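Local coordinates for Tb427.07.360- putative uncharacterized metacyclic invariant surface protein from Trypanosoma brucei (PDB 5VTL) that is of unknown function but, as a putative metacyclic invariant surface protein, is probably displayed on the surface of the infective trypanosome as an elongated helical bundle, at residues Asn2-Val7 with Ser123-Ile128; Leu12-Leu17 with Pro107-Leu112; Trp142-Ala147 with Asp169-Tyr174. All coordinates share one frame; numbering follows the deposited sequence.

All three contacts belong to the region related to the glutamic acid/alanine-rich proteins of Trypanosoma, toward the end of the elongated chain that carries the N-terminus. Contacts 1 and 2 share helix 4-58, which meets helix 123-130 at its start and helix 105-116 a few turns later; their centres are 13 Å apart, and Tyr-111 and Leu-112 of contact 2 pack on Val-7 of contact 1. Contact 3, with its centre 14 Å from that of contact 2, continues the same apolar interior, since Phe-13 touches Ala-147 and Leu-17 touches Leu-170. Contacts 1 and 3 do not meet, their centres being 24 Å apart. Together the three describe how this helical head is assembled.

Contact 1: residues Asn2-Val7 with Ser123-Ile128; sequences NTVSHV and STARRI
Thr-124, which meets Val-4 across the contact, also backs a flat group of its own helix: its CA lies over one face of the Arg-127 guanidinium, displaced toward the rim, while Arg-127 NH2 makes a weak hydrogen bond to Thr-124 OG1. On the other segment, the His-6 ring has Thr-3 CA in plane at its edge and forms an edge-to-face pair with Phe-155. Thr-3 is the N-cap of helix 4-58, its OG1 accepting from His-6 N, although the position of that hydroxyl is less certain than the rest.

Across the contact itself, small and branched apolar groups meet. Alanine suits position 125 because its single methyl allows the backbones to close in, with Val-4 CA and Ala-125 CA 4.5 Å apart. The same methyl meets backbone as well as side chain: Ala-125 CB is 3.5 Å from Asn-2 O and 4.1 Å from Val-7 CG2. Each valine uses both branches. Val-4 CG2 rests on Thr-124 CB at 3.9 Å, whereas Val-4 CG1 reaches Ile-128 CD1 at 4.0 Å, the two side chains crossing nearly at right angles. With chi1 of Val-7 at 174°, its CG1 extends opposite the backbone N and meets both Ile-128 CG2, at 3.5 Å, and Ala-125 O, at 3.4 Å. Val-115 and Tyr-111 of helix 105-116 cover Val-7 further.

The disulfide from Cys-11, in helix 4-58, to Cys-132, just after helix 123-130, ties the same parts of the chain covalently. No hydrogen bond crosses between the segments, so cohesion probably comes mainly from apolar contact and partial exclusion of water, forces that impose little direction of their own.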
ATOM      1  N   ASN A   2     -20.565  26.671   9.543  1.00  5.32           N
ATOM      2  CA  ASN A   2     -19.791  27.091   8.374  1.00  6.82           C
ATOM      3  C   ASN A   2     -18.643  28.054   8.715  1.00  7.33           C
ATOM      4  O   ASN A   2     -18.282  28.934   7.934  1.00  5.33           O
ATOM      5  CB  ASN A   2     -20.715  27.702   7.327  1.00 10.45           C
ATOM      6  CG  ASN A   2     -21.519  28.857   7.852  1.00 11.01           C
ATOM      7  OD1 ASN A   2     -21.330  29.317   8.991  1.00  9.75           O
ATOM      8  ND2 ASN A   2     -22.457  29.324   7.035  1.00 13.45           N
ATOM      9  N   THR A   3     -18.059  27.853   9.883  1.00  4.98           N
ATOM     10  CA  THR A   3     -16.862  28.580  10.249  1.00  5.81           C
ATOM     11  C   THR A   3     -15.681  28.084   9.416  1.00  3.00           C
ATOM     12  O   THR A   3     -15.728  27.001   8.830  1.00  4.17           O
ATOM     13  CB  THR A   3     -16.522  28.374  11.725  1.00  8.11           C
ATOM     14  OG1 THR A   3     -16.064  27.039  11.924  1.00  5.41           O
ATOM     15  CG2 THR A   3     -17.732  28.645  12.616  1.00 11.62           C
ATOM     16  N   VAL A   4     -14.614  28.874   9.393  1.00  3.59           N
ATOM     17  CA  VAL A   4     -13.365  28.468   8.758  1.00  3.70           C
ATOM     18  C   VAL A   4     -12.952  27.043   9.143  1.00  4.11           C
ATOM     19  O   VAL A   4     -12.628  26.246   8.276  1.00  4.92           O
ATOM     20  CB  VAL A   4     -12.259  29.489   9.112  1.00  6.90           C
ATOM     21  CG1 VAL A   4     -10.895  28.979   8.739  1.00  6.12           C
ATOM     22  CG2 VAL A   4     -12.575  30.807   8.401  1.00  5.09           C
ATOM     23  N   SER A   5     -13.024  26.705  10.434  1.00  4.73           N
ATOM     24  CA  SER A   5     -12.630  25.367  10.873  1.00  6.07           C
ATOM     25  C   SER A   5     -13.551  24.274  10.308  1.00  4.38           C
ATOM     26  O   SER A   5     -13.058  23.196   9.942  1.00  5.59           O
ATOM     27  CB  SER A   5     -12.579  25.288  12.391  1.00  9.92           C
ATOM     28  OG  SER A   5     -11.516  26.085  12.880  1.00  8.75           O
ATOM     29  N   HIS A   6     -14.860  24.531  10.241  1.00  3.17           N
ATOM     30  CA  HIS A   6     -15.793  23.538   9.690  1.00  4.75           C
ATOM     31  C   HIS A   6     -15.428  23.305   8.230  1.00  5.07           C
ATOM     32  O   HIS A   6     -15.328  22.177   7.764  1.00  3.37           O
ATOM     33  CB  HIS A   6     -17.247  23.997   9.729  1.00  4.19           C
ATOM     34  CG  HIS A   6     -17.831  24.166  11.101  1.00  5.33           C
ATOM     35  ND1 HIS A   6     -18.222  23.107  11.890  1.00 12.49           N
ATOM     36  CD2 HIS A   6     -18.173  25.283  11.783  1.00  4.52           C
ATOM     37  CE1 HIS A   6     -18.750  23.568  13.008  1.00  5.53           C
ATOM     38  NE2 HIS A   6     -18.725  24.885  12.972  1.00 11.69           N
ATOM     39  N   VAL A   7     -15.227  24.387   7.499  1.00  4.13           N
ATOM     40  CA  VAL A   7     -14.952  24.256   6.064  1.00  3.88           C
ATOM     41  C   VAL A   7     -13.586  23.617   5.831  1.00  2.38           C
ATOM     42  O   VAL A   7     -13.416  22.796   4.923  1.00  3.66           O
ATOM     43  CB  VAL A   7     -15.064  25.630   5.369  1.00  4.33           C
ATOM     44  CG1 VAL A   7     -14.649  25.541   3.906  1.00  9.65           C
ATOM     45  CG2 VAL A   7     -16.475  26.121   5.472  1.00  7.06           C
ATOM     46  N   SER A 123     -15.719  35.456   4.805  1.00  3.92           N
ATOM     47  CA  SER A 123     -14.873  35.521   3.611  1.00  4.23           C
ATOM     48  C   SER A 123     -13.957  34.294   3.430  1.00  6.03           C
ATOM     49  O   SER A 123     -13.941  33.659   2.371  1.00  6.29           O
ATOM     50  CB  SER A 123     -14.056  36.821   3.631  1.00  7.53           C
ATOM     51  OG  SER A 123     -13.268  36.930   4.815  1.00  5.95           O
ATOM     52  N   THR A 124     -13.201  33.939   4.461  1.00  3.91           N
ATOM     53  CA  THR A 124     -12.200  32.888   4.324  1.00  4.45           C
ATOM     54  C   THR A 124     -12.853  31.517   4.216  1.00  3.74           C
ATOM     55  O   THR A 124     -12.354  30.640   3.497  1.00  6.28           O
ATOM     56  CB  THR A 124     -11.178  32.919   5.480  1.00  6.08           C
ATOM     57  OG1 THR A 124     -10.462  34.159   5.410  1.00  5.77           O
ATOM     58  CG2 THR A 124     -10.162  31.768   5.358  1.00  5.18           C
ATOM     59  N   ALA A 125     -13.995  31.361   4.884  1.00  2.20           N
ATOM     60  CA  ALA A 125     -14.774  30.124   4.781  1.00  3.93           C
ATOM     61  C   ALA A 125     -15.221  29.874   3.350  1.00  4.77           C
ATOM     62  O   ALA A 125     -15.067  28.763   2.820  1.00  4.09           O
ATOM     63  CB  ALA A 125     -15.942  30.184   5.681  1.00  5.25           C
ATOM     64  N   ARG A 126     -15.753  30.915   2.720  1.00  4.53           N
ATOM     65  CA  ARG A 126     -16.161  30.831   1.320  1.00  3.19           C
ATOM     66  C   ARG A 126     -14.975  30.582   0.399  1.00  2.76           C
ATOM     67  O   ARG A 126     -15.064  29.822  -0.566  1.00  6.32           O
ATOM     68  CB  ARG A 126     -16.864  32.114   0.907  1.00  5.55           C
ATOM     69  CG  ARG A 126     -18.164  32.379   1.680  1.00  6.17           C
ATOM     70  CD  ARG A 126     -18.903  33.608   1.102  1.00  5.50           C
ATOM     71  NE  ARG A 126     -19.516  33.287  -0.171  1.00  5.87           N
ATOM     72  CZ  ARG A 126     -20.208  34.148  -0.905  1.00  8.21           C
ATOM     73  NH1 ARG A 126     -20.317  35.401  -0.502  1.00  7.58           N
ATOM     74  NH2 ARG A 126     -20.727  33.773  -2.061  1.00  7.29           N
ATOM     75  N   ARG A 127     -13.843  31.198   0.697  1.00  4.23           N
ATOM     76  CA  ARG A 127     -12.671  31.053  -0.158  1.00  4.17           C
ATOM     77  C   ARG A 127     -12.154  29.623  -0.137  1.00  3.24           C
ATOM     78  O   ARG A 127     -11.836  29.028  -1.160  1.00  5.02           O
ATOM     79  CB  ARG A 127     -11.559  32.005   0.284  1.00  6.25           C
ATOM     80  CG  ARG A 127     -10.317  31.889  -0.551  1.00 10.66           C
ATOM     81  CD  ARG A 127      -9.451  33.145  -0.388  1.00 22.24           C
ATOM     82  NE  ARG A 127      -8.979  33.264   0.980  1.00 26.93           N
ATOM     83  CZ  ARG A 127      -9.385  34.156   1.887  1.00 15.43           C
ATOM     84  NH1 ARG A 127     -10.290  35.092   1.630  1.00 17.30           N
ATOM     85  NH2 ARG A 127      -8.850  34.096   3.087  1.00 17.34           N
ATOM     86  N   ILE A 128     -12.078  29.069   1.056  1.00  4.70           N
ATOM     87  CA  ILE A 128     -11.613  27.701   1.206  1.00  4.30           C
ATOM     88  C   ILE A 128     -12.587  26.763   0.507  1.00  4.98           C
ATOM     89  O   ILE A 128     -12.173  25.848  -0.210  1.00  4.81           O
ATOM     90  CB  ILE A 128     -11.495  27.350   2.694  1.00  5.76           C
ATOM     91  CG1 ILE A 128     -10.359  28.163   3.322  1.00  7.58           C
ATOM     92  CG2 ILE A 128     -11.257  25.824   2.905  1.00  6.58           C
ATOM     93  CD1 ILE A 128     -10.342  28.034   4.852  1.00  7.64           C
TER

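Contact 2: residues Leu12-Leu17 with Pro107-Leu112; sequences LFSEAL and PIDDYL
Phe-13 and Ile-108 meet with their side chains at about a right angle, the longer branch of the isoleucine approaching the ring obliquely, near CD2 and CE2. Ile-108 CD1 is 3.5 Å from Phe-13 CE2, and Ile-108 CG1 follows at 3.7 Å from Phe-13 CD2. Leu-17, one helical turn on from the phenylalanine, lays its CD1 over a face of that ring, offset toward the rim, and also approaches Ile-108 CG1 at 4.3 Å. A flat aromatic ring offers a broad apolar surface against which the branched isoleucine can pack.

Helices 4-58 and 105-116 run here in a skewed antiparallel fashion, the axes of the two six-residue segments approaching to 9.6 Å at 138°, as part of the multi-helix head of this extended fold. Phe-13 also touches Leu-163 and Met-167 of helix 157-209 and Ala-147 of helix 141-154, so four helices meet at this ring.

Ser-14 turns a small polar side chain to the same neighbour. Its CB touches the shorter branch of Ile-108, CG2, at 3.9 Å and Leu-112 CD1 at 3.8 Å. Its hydroxyl, set opposite the backbone N by a chi1 of 178°, is donated to the aspartate: Ser-14 OG to Asp-109 OD1 is a very short 2.5 Å in the model, an exact length that is doubtful. Serine suits this buried position because it is slim enough for close approach, yet can offer its hydroxyl to one carboxylate oxygen at the margin, where His-18 also touches Asp-109.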
ATOM      1  N   LEU A  12     -10.557  19.046   3.637  1.00  4.92           N
ATOM      2  CA  LEU A  12      -9.599  17.957   3.811  1.00  4.81           C
ATOM      3  C   LEU A  12     -10.232  16.602   3.516  1.00  5.36           C
ATOM      4  O   LEU A  12      -9.631  15.755   2.842  1.00  4.29           O
ATOM      5  CB  LEU A  12      -9.027  17.987   5.226  1.00  3.56           C
ATOM      6  CG  LEU A  12      -7.794  17.122   5.503  1.00  6.86           C
ATOM      7  CD1 LEU A  12      -6.983  17.736   6.656  1.00 13.13           C
ATOM      8  CD2 LEU A  12      -8.188  15.690   5.868  1.00 10.19           C
ATOM      9  N   PHE A  13     -11.457  16.411   3.984  1.00  4.26           N
ATOM     10  CA  PHE A  13     -12.168  15.147   3.788  1.00  3.09           C
ATOM     11  C   PHE A  13     -12.508  14.930   2.292  1.00  4.79           C
ATOM     12  O   PHE A  13     -12.279  13.855   1.730  1.00  3.46           O
ATOM     13  CB  PHE A  13     -13.435  15.166   4.651  1.00  3.21           C
ATOM     14  CG  PHE A  13     -14.167  13.860   4.707  1.00 13.85           C
ATOM     15  CD1 PHE A  13     -13.491  12.656   4.586  1.00 16.51           C
ATOM     16  CD2 PHE A  13     -15.548  13.839   4.848  1.00 22.98           C
ATOM     17  CE1 PHE A  13     -14.173  11.458   4.638  1.00 12.81           C
ATOM     18  CE2 PHE A  13     -16.238  12.632   4.901  1.00 23.20           C
ATOM     19  CZ  PHE A  13     -15.548  11.446   4.791  1.00 16.32           C
ATOM     20  N   SER A  14     -13.040  15.962   1.641  1.00  4.83           N
ATOM     21  CA  SER A  14     -13.357  15.868   0.224  1.00  4.78           C
ATOM     22  C   SER A  14     -12.127  15.563  -0.634  1.00  5.03           C
ATOM     23  O   SER A  14     -12.151  14.677  -1.517  1.00  5.09           O
ATOM     24  CB  SER A  14     -14.001  17.157  -0.253  1.00  5.09           C
ATOM     25  OG  SER A  14     -14.267  17.087  -1.645  1.00  4.80           O
ATOM     26  N   GLU A  15     -11.041  16.296  -0.405  1.00  4.01           N
ATOM     27  CA  GLU A  15      -9.846  16.094  -1.211  1.00  3.46           C
ATOM     28  C   GLU A  15      -9.217  14.722  -0.919  1.00  3.40           C
ATOM     29  O   GLU A  15      -8.647  14.088  -1.794  1.00  5.51           O
ATOM     30  CB  GLU A  15      -8.858  17.250  -0.996  1.00  8.59           C
ATOM     31  CG  GLU A  15      -9.432  18.564  -1.542  1.00  4.77           C
ATOM     32  CD  GLU A  15      -8.522  19.768  -1.402  1.00  8.71           C
ATOM     33  OE1 GLU A  15      -7.626  19.753  -0.534  1.00  5.48           O
ATOM     34  OE2 GLU A  15      -8.727  20.743  -2.185  1.00  7.02           O
ATOM     35  N   ALA A  16      -9.353  14.252   0.312  1.00  3.78           N
ATOM     36  CA  ALA A  16      -8.939  12.894   0.649  1.00  3.31           C
ATOM     37  C   ALA A  16      -9.717  11.855  -0.167  1.00  5.03           C
ATOM     38  O   ALA A  16      -9.128  10.964  -0.768  1.00  3.61           O
ATOM     39  CB  ALA A  16      -9.125  12.653   2.159  1.00  2.46           C
ATOM     40  N   LEU A  17     -11.044  11.972  -0.191  1.00  5.43           N
ATOM     41  CA  LEU A  17     -11.879  11.000  -0.877  1.00  3.63           C
ATOM     42  C   LEU A  17     -11.619  11.055  -2.375  1.00  3.83           C
ATOM     43  O   LEU A  17     -11.559  10.019  -3.019  1.00  3.45           O
ATOM     44  CB  LEU A  17     -13.354  11.274  -0.613  1.00  4.61           C
ATOM     45  CG  LEU A  17     -13.819  11.064   0.828  1.00  7.39           C
ATOM     46  CD1 LEU A  17     -15.207  11.684   1.020  1.00  6.87           C
ATOM     47  CD2 LEU A  17     -13.803   9.588   1.163  1.00  8.55           C
ATOM     48  N   PRO A 107     -22.265  14.203  -0.642  1.00  5.31           N
ATOM     49  CA  PRO A 107     -22.706  15.033   0.501  1.00  3.24           C
ATOM     50  C   PRO A 107     -21.671  16.084   0.986  1.00  5.49           C
ATOM     51  O   PRO A 107     -22.049  17.190   1.378  1.00  3.89           O
ATOM     52  CB  PRO A 107     -22.986  14.001   1.596  1.00  6.49           C
ATOM     53  CG  PRO A 107     -23.107  12.665   0.873  1.00 10.66           C
ATOM     54  CD  PRO A 107     -22.197  12.768  -0.296  1.00  7.35           C
ATOM     55  N   ILE A 108     -20.388  15.745   0.951  1.00  4.50           N
ATOM     56  CA  ILE A 108     -19.345  16.663   1.410  1.00  3.97           C
ATOM     57  C   ILE A 108     -19.232  17.811   0.416  1.00  5.28           C
ATOM     58  O   ILE A 108     -19.162  18.982   0.778  1.00  4.89           O
ATOM     59  CB  ILE A 108     -17.978  15.963   1.538  1.00  2.75           C
ATOM     60  CG1 ILE A 108     -18.131  14.635   2.281  1.00 13.64           C
ATOM     61  CG2 ILE A 108     -16.954  16.887   2.227  1.00  5.50           C
ATOM     62  CD1 ILE A 108     -18.747  14.735   3.599  1.00 11.57           C
ATOM     63  N   ASP A 109     -19.224  17.476  -0.861  1.00  3.11           N
ATOM     64  CA  ASP A 109     -19.110  18.517  -1.865  1.00  3.29           C
ATOM     65  C   ASP A 109     -20.359  19.418  -1.942  1.00  3.93           C
ATOM     66  O   ASP A 109     -20.250  20.607  -2.243  1.00  4.02           O
ATOM     67  CB  ASP A 109     -18.795  17.885  -3.219  1.00  6.88           C
ATOM     68  CG  ASP A 109     -17.411  17.297  -3.273  1.00  9.17           C
ATOM     69  OD1 ASP A 109     -16.537  17.705  -2.461  1.00  6.02           O
ATOM     70  OD2 ASP A 109     -17.194  16.422  -4.147  1.00  3.96           O
ATOM     71  N   ASP A 110     -21.535  18.870  -1.640  1.00  5.38           N
ATOM     72  CA  ASP A 110     -22.738  19.699  -1.526  1.00  5.02           C
ATOM     73  C   ASP A 110     -22.549  20.714  -0.394  1.00  3.78           C
ATOM     74  O   ASP A 110     -22.853  21.888  -0.550  1.00  3.44           O
ATOM     75  CB  ASP A 110     -23.989  18.847  -1.227  1.00  3.13           C
ATOM     76  CG  ASP A 110     -24.615  18.240  -2.491  1.00  5.00           C
ATOM     77  OD1 ASP A 110     -24.118  18.484  -3.635  1.00  3.60           O
ATOM     78  OD2 ASP A 110     -25.620  17.530  -2.331  1.00  6.91           O
ATOM     79  N   TYR A 111     -22.067  20.235   0.753  1.00  3.94           N
ATOM     80  CA  TYR A 111     -21.811  21.118   1.894  1.00  2.70           C
ATOM     81  C   TYR A 111     -20.854  22.220   1.479  1.00  3.09           C
ATOM     82  O   TYR A 111     -21.087  23.398   1.771  1.00  3.53           O
ATOM     83  CB  TYR A 111     -21.258  20.341   3.097  1.00  4.04           C
ATOM     84  CG  TYR A 111     -20.659  21.268   4.141  1.00  3.06           C
ATOM     85  CD1 TYR A 111     -21.464  21.945   5.018  1.00  6.19           C
ATOM     86  CD2 TYR A 111     -19.290  21.502   4.197  1.00  3.80           C
ATOM     87  CE1 TYR A 111     -20.940  22.804   5.959  1.00  3.91           C
ATOM     88  CE2 TYR A 111     -18.746  22.373   5.146  1.00  4.58           C
ATOM     89  CZ  TYR A 111     -19.578  23.022   6.014  1.00  3.79           C
ATOM     90  OH  TYR A 111     -19.047  23.888   6.951  1.00  5.65           O
ATOM     91  N   LEU A 112     -19.774  21.861   0.798  1.00  4.24           N
ATOM     92  CA  LEU A 112     -18.793  22.868   0.401  1.00  2.71           C
ATOM     93  C   LEU A 112     -19.403  23.905  -0.550  1.00  5.32           C
ATOM     94  O   LEU A 112     -19.189  25.111  -0.374  1.00  5.15           O
ATOM     95  CB  LEU A 112     -17.557  22.217  -0.217  1.00  5.97           C
ATOM     96  CG  LEU A 112     -16.649  21.472   0.768  1.00  5.29           C
ATOM     97  CD1 LEU A 112     -15.633  20.611   0.007  1.00  4.93           C
ATOM     98  CD2 LEU A 112     -15.952  22.413   1.744  1.00  5.76           C
TER

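Contact 3: residues Trp142-Ala147 with Asp169-Tyr174; sequences WVLKKA and DLRAEY
Leu-144 and Arg-171 reach each other through similar first torsions: in both, a chi1 near -60° (-69° in the arginine) sets CG opposite the residue's own carbonyl carbon. The two chains then part. Leu-144 stays extended and carries CD1 between two residues one turn apart on the facing helix, 4.3 Å from Leu-170 CG and 4.2 Å from Tyr-174 CB. Arg-171 passes alongside, its CG 4.2 Å from Leu-144 CB, before bending at chi3. That bend lays the guanidinium over the backbone of the opposite helix, with Lys-145 CA 3.7 Å above its plane and displaced toward the rim; Leu-144 O lies over the same group.

The arginine thus works largely through its aliphatic stem and flat head. Arg-171 NH2 is 3.7 Å from Lys-145 CB, and no hydrogen bond joins the segments. Lys-145 turns its own end elsewhere, so that Lys-145 NZ and Arg-171 NH2 remain 6.6 Å apart, a separation that probably moderates the repulsion of like charges. Arginine suits this partly exposed place, since its methylenes can lie against leucine while its guanidinium reaches beyond it. On the inner side Leu-170 packs on Leu-17 and Ala-97, and Tyr-174 on Ile-20 and Ala-97, bringing in helices 4-58 and 63-102.

With the axes of the two six-residue segments approaching to 10.5 Å at 160°, helices 141-154 and 157-209 form an antiparallel helical hairpin, its tight turn bridged by the Cys-152 to Cys-160 disulfide and its inner side built into a helical bundle.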
ATOM      1  N   TRP A 142      -3.856   7.196   7.310  1.00  5.80           N
ATOM      2  CA  TRP A 142      -3.590   8.232   8.326  1.00  8.74           C
ATOM      3  C   TRP A 142      -4.403   9.491   7.992  1.00  5.45           C
ATOM      4  O   TRP A 142      -5.070  10.060   8.853  1.00  4.58           O
ATOM      5  CB  TRP A 142      -2.080   8.537   8.458  1.00  5.35           C
ATOM      6  CG  TRP A 142      -1.768   9.614   9.477  1.00  6.19           C
ATOM      7  CD1 TRP A 142      -1.528   9.444  10.827  1.00  5.93           C
ATOM      8  CD2 TRP A 142      -1.664  11.027   9.233  1.00  6.01           C
ATOM      9  NE1 TRP A 142      -1.278  10.659  11.416  1.00  7.01           N
ATOM     10  CE2 TRP A 142      -1.358  11.644  10.465  1.00  7.93           C
ATOM     11  CE3 TRP A 142      -1.798  11.831   8.093  1.00  6.50           C
ATOM     12  CZ2 TRP A 142      -1.201  13.012  10.587  1.00  8.16           C
ATOM     13  CZ3 TRP A 142      -1.637  13.182   8.223  1.00  9.07           C
ATOM     14  CH2 TRP A 142      -1.342  13.760   9.468  1.00  6.87           C
ATOM     15  N   VAL A 143      -4.376   9.911   6.726  1.00  7.15           N
ATOM     16  CA  VAL A 143      -5.174  11.050   6.286  1.00  5.55           C
ATOM     17  C   VAL A 143      -6.677  10.820   6.507  1.00  9.80           C
ATOM     18  O   VAL A 143      -7.387  11.724   6.922  1.00  5.34           O
ATOM     19  CB  VAL A 143      -4.920  11.359   4.787  1.00  4.71           C
ATOM     20  CG1 VAL A 143      -5.873  12.458   4.263  1.00  5.91           C
ATOM     21  CG2 VAL A 143      -3.455  11.757   4.570  1.00  5.24           C
ATOM     22  N   LEU A 144      -7.173   9.621   6.225  1.00  5.75           N
ATOM     23  CA  LEU A 144      -8.597   9.356   6.448  1.00  7.26           C
ATOM     24  C   LEU A 144      -8.946   9.416   7.936  1.00  5.79           C
ATOM     25  O   LEU A 144     -10.022   9.869   8.305  1.00  4.74           O
ATOM     26  CB  LEU A 144      -9.019   7.998   5.872  1.00  5.31           C
ATOM     27  CG  LEU A 144      -8.905   7.815   4.355  1.00  3.63           C
ATOM     28  CD1 LEU A 144      -9.259   6.394   4.001  1.00  6.40           C
ATOM     29  CD2 LEU A 144      -9.784   8.769   3.606  1.00  8.99           C
ATOM     30  N   LYS A 145      -8.035   8.965   8.786  1.00  5.25           N
ATOM     31  CA  LYS A 145      -8.215   9.075  10.226  1.00  5.35           C
ATOM     32  C   LYS A 145      -8.301  10.533  10.654  1.00  5.26           C
ATOM     33  O   LYS A 145      -9.194  10.924  11.385  1.00  7.49           O
ATOM     34  CB  LYS A 145      -7.051   8.408  10.971  1.00  9.48           C
ATOM     35  CG  LYS A 145      -7.079   8.605  12.485  1.00  6.64           C
ATOM     36  CD  LYS A 145      -5.963   7.833  13.181  1.00 12.27           C
ATOM     37  CE  LYS A 145      -4.598   8.306  12.773  1.00 17.03           C
ATOM     38  NZ  LYS A 145      -3.528   7.719  13.610  1.00 19.89           N
ATOM     39  N   LYS A 146      -7.345  11.339  10.210  1.00  4.99           N
ATOM     40  CA  LYS A 146      -7.358  12.758  10.562  1.00  3.73           C
ATOM     41  C   LYS A 146      -8.620  13.460  10.073  1.00  5.28           C
ATOM     42  O   LYS A 146      -9.141  14.348  10.730  1.00  5.88           O
ATOM     43  CB  LYS A 146      -6.125  13.454   9.979  1.00  4.72           C
ATOM     44  CG  LYS A 146      -4.820  12.990  10.583  1.00  9.93           C
ATOM     45  CD  LYS A 146      -4.750  13.341  12.082  1.00 14.09           C
ATOM     46  CE  LYS A 146      -4.270  12.205  12.934  1.00 17.56           C
ATOM     47  NZ  LYS A 146      -3.990  12.704  14.323  1.00 18.89           N
ATOM     48  N   ALA A 147      -9.100  13.062   8.904  1.00  4.34           N
ATOM     49  CA  ALA A 147     -10.312  13.641   8.333  1.00  5.59           C
ATOM     50  C   ALA A 147     -11.523  13.425   9.246  1.00  3.72           C
ATOM     51  O   ALA A 147     -12.292  14.353   9.539  1.00  5.23           O
ATOM     52  CB  ALA A 147     -10.552  13.061   6.960  1.00  7.93           C
ATOM     53  N   ASP A 169     -16.267   1.365   7.108  1.00 11.82           N
ATOM     54  CA  ASP A 169     -16.073   0.338   6.075  1.00 11.36           C
ATOM     55  C   ASP A 169     -14.913   0.729   5.164  1.00 13.63           C
ATOM     56  O   ASP A 169     -13.997  -0.058   4.949  1.00 11.04           O
ATOM     57  CB  ASP A 169     -17.345   0.171   5.260  1.00  9.87           C
ATOM     58  CG  ASP A 169     -18.351  -0.777   5.909  1.00 40.95           C
ATOM     59  OD1 ASP A 169     -18.196  -1.105   7.108  1.00 41.13           O
ATOM     60  OD2 ASP A 169     -19.312  -1.189   5.215  1.00 41.64           O
ATOM     61  N   LEU A 170     -14.956   1.952   4.638  1.00  8.40           N
ATOM     62  CA  LEU A 170     -13.873   2.453   3.791  1.00  9.86           C
ATOM     63  C   LEU A 170     -12.531   2.370   4.498  1.00  9.00           C
ATOM     64  O   LEU A 170     -11.519   1.929   3.915  1.00  8.89           O
ATOM     65  CB  LEU A 170     -14.131   3.898   3.397  1.00  5.49           C
ATOM     66  CG  LEU A 170     -12.988   4.623   2.702  1.00  5.04           C
ATOM     67  CD1 LEU A 170     -12.488   3.851   1.481  1.00  8.40           C
ATOM     68  CD2 LEU A 170     -13.483   6.011   2.295  1.00 12.16           C
ATOM     69  N   ARG A 171     -12.519   2.808   5.750  1.00  8.26           N
ATOM     70  CA  ARG A 171     -11.274   2.840   6.503  1.00 11.42           C
ATOM     71  C   ARG A 171     -10.743   1.445   6.772  1.00 10.54           C
ATOM     72  O   ARG A 171      -9.531   1.224   6.739  1.00  7.91           O
ATOM     73  CB  ARG A 171     -11.463   3.650   7.777  1.00 12.66           C
ATOM     74  CG  ARG A 171     -11.650   5.128   7.423  1.00  7.58           C
ATOM     75  CD  ARG A 171     -11.709   6.006   8.637  1.00 12.20           C
ATOM     76  NE  ARG A 171     -10.550   5.762   9.475  1.00 12.08           N
ATOM     77  CZ  ARG A 171     -10.528   5.879  10.797  1.00 13.29           C
ATOM     78  NH1 ARG A 171     -11.620   6.237  11.461  1.00 15.11           N
ATOM     79  NH2 ARG A 171      -9.403   5.625  11.455  1.00 16.26           N
ATOM     80  N   ALA A 172     -11.656   0.498   6.966  1.00  9.15           N
ATOM     81  CA  ALA A 172     -11.284  -0.904   7.110  1.00  7.09           C
ATOM     82  C   ALA A 172     -10.726  -1.445   5.796  1.00  9.28           C
ATOM     83  O   ALA A 172      -9.719  -2.140   5.800  1.00  9.38           O
ATOM     84  CB  ALA A 172     -12.470  -1.726   7.574  1.00  9.16           C
ATOM     85  N   GLU A 173     -11.342  -1.105   4.669  1.00  7.39           N
ATOM     86  CA  GLU A 173     -10.856  -1.583   3.380  1.00  6.54           C
ATOM     87  C   GLU A 173      -9.493  -0.985   3.061  1.00  6.52           C
ATOM     88  O   GLU A 173      -8.613  -1.669   2.527  1.00  6.74           O
ATOM     89  CB  GLU A 173     -11.810  -1.212   2.245  1.00 10.75           C
ATOM     90  CG  GLU A 173     -13.096  -2.002   2.180  1.00 20.52           C
ATOM     91  CD  GLU A 173     -12.892  -3.464   1.851  1.00 14.82           C
ATOM     92  OE1 GLU A 173     -12.317  -3.794   0.791  1.00 14.04           O
ATOM     93  OE2 GLU A 173     -13.331  -4.284   2.666  1.00 21.96           O
ATOM     94  N   TYR A 174      -9.311   0.297   3.374  1.00  8.62           N
ATOM     95  CA  TYR A 174      -8.048   0.934   3.070  1.00  6.83           C
ATOM     96  C   TYR A 174      -6.977   0.342   3.985  1.00  5.36           C
ATOM     97  O   TYR A 174      -5.845   0.105   3.557  1.00  6.51           O
ATOM     98  CB  TYR A 174      -8.128   2.475   3.167  1.00  8.47           C
ATOM     99  CG  TYR A 174      -7.240   3.099   2.102  1.00  6.67           C
ATOM    100  CD1 TYR A 174      -5.896   3.341   2.350  1.00  5.29           C
ATOM    101  CD2 TYR A 174      -7.730   3.391   0.843  1.00  5.90           C
ATOM    102  CE1 TYR A 174      -5.081   3.881   1.388  1.00  4.44           C
ATOM    103  CE2 TYR A 174      -6.924   3.929  -0.135  1.00  6.84           C
ATOM    104  CZ  TYR A 174      -5.598   4.170   0.139  1.00  6.04           C
ATOM    105  OH  TYR A 174      -4.777   4.673  -0.824  1.00  6.13           O
TER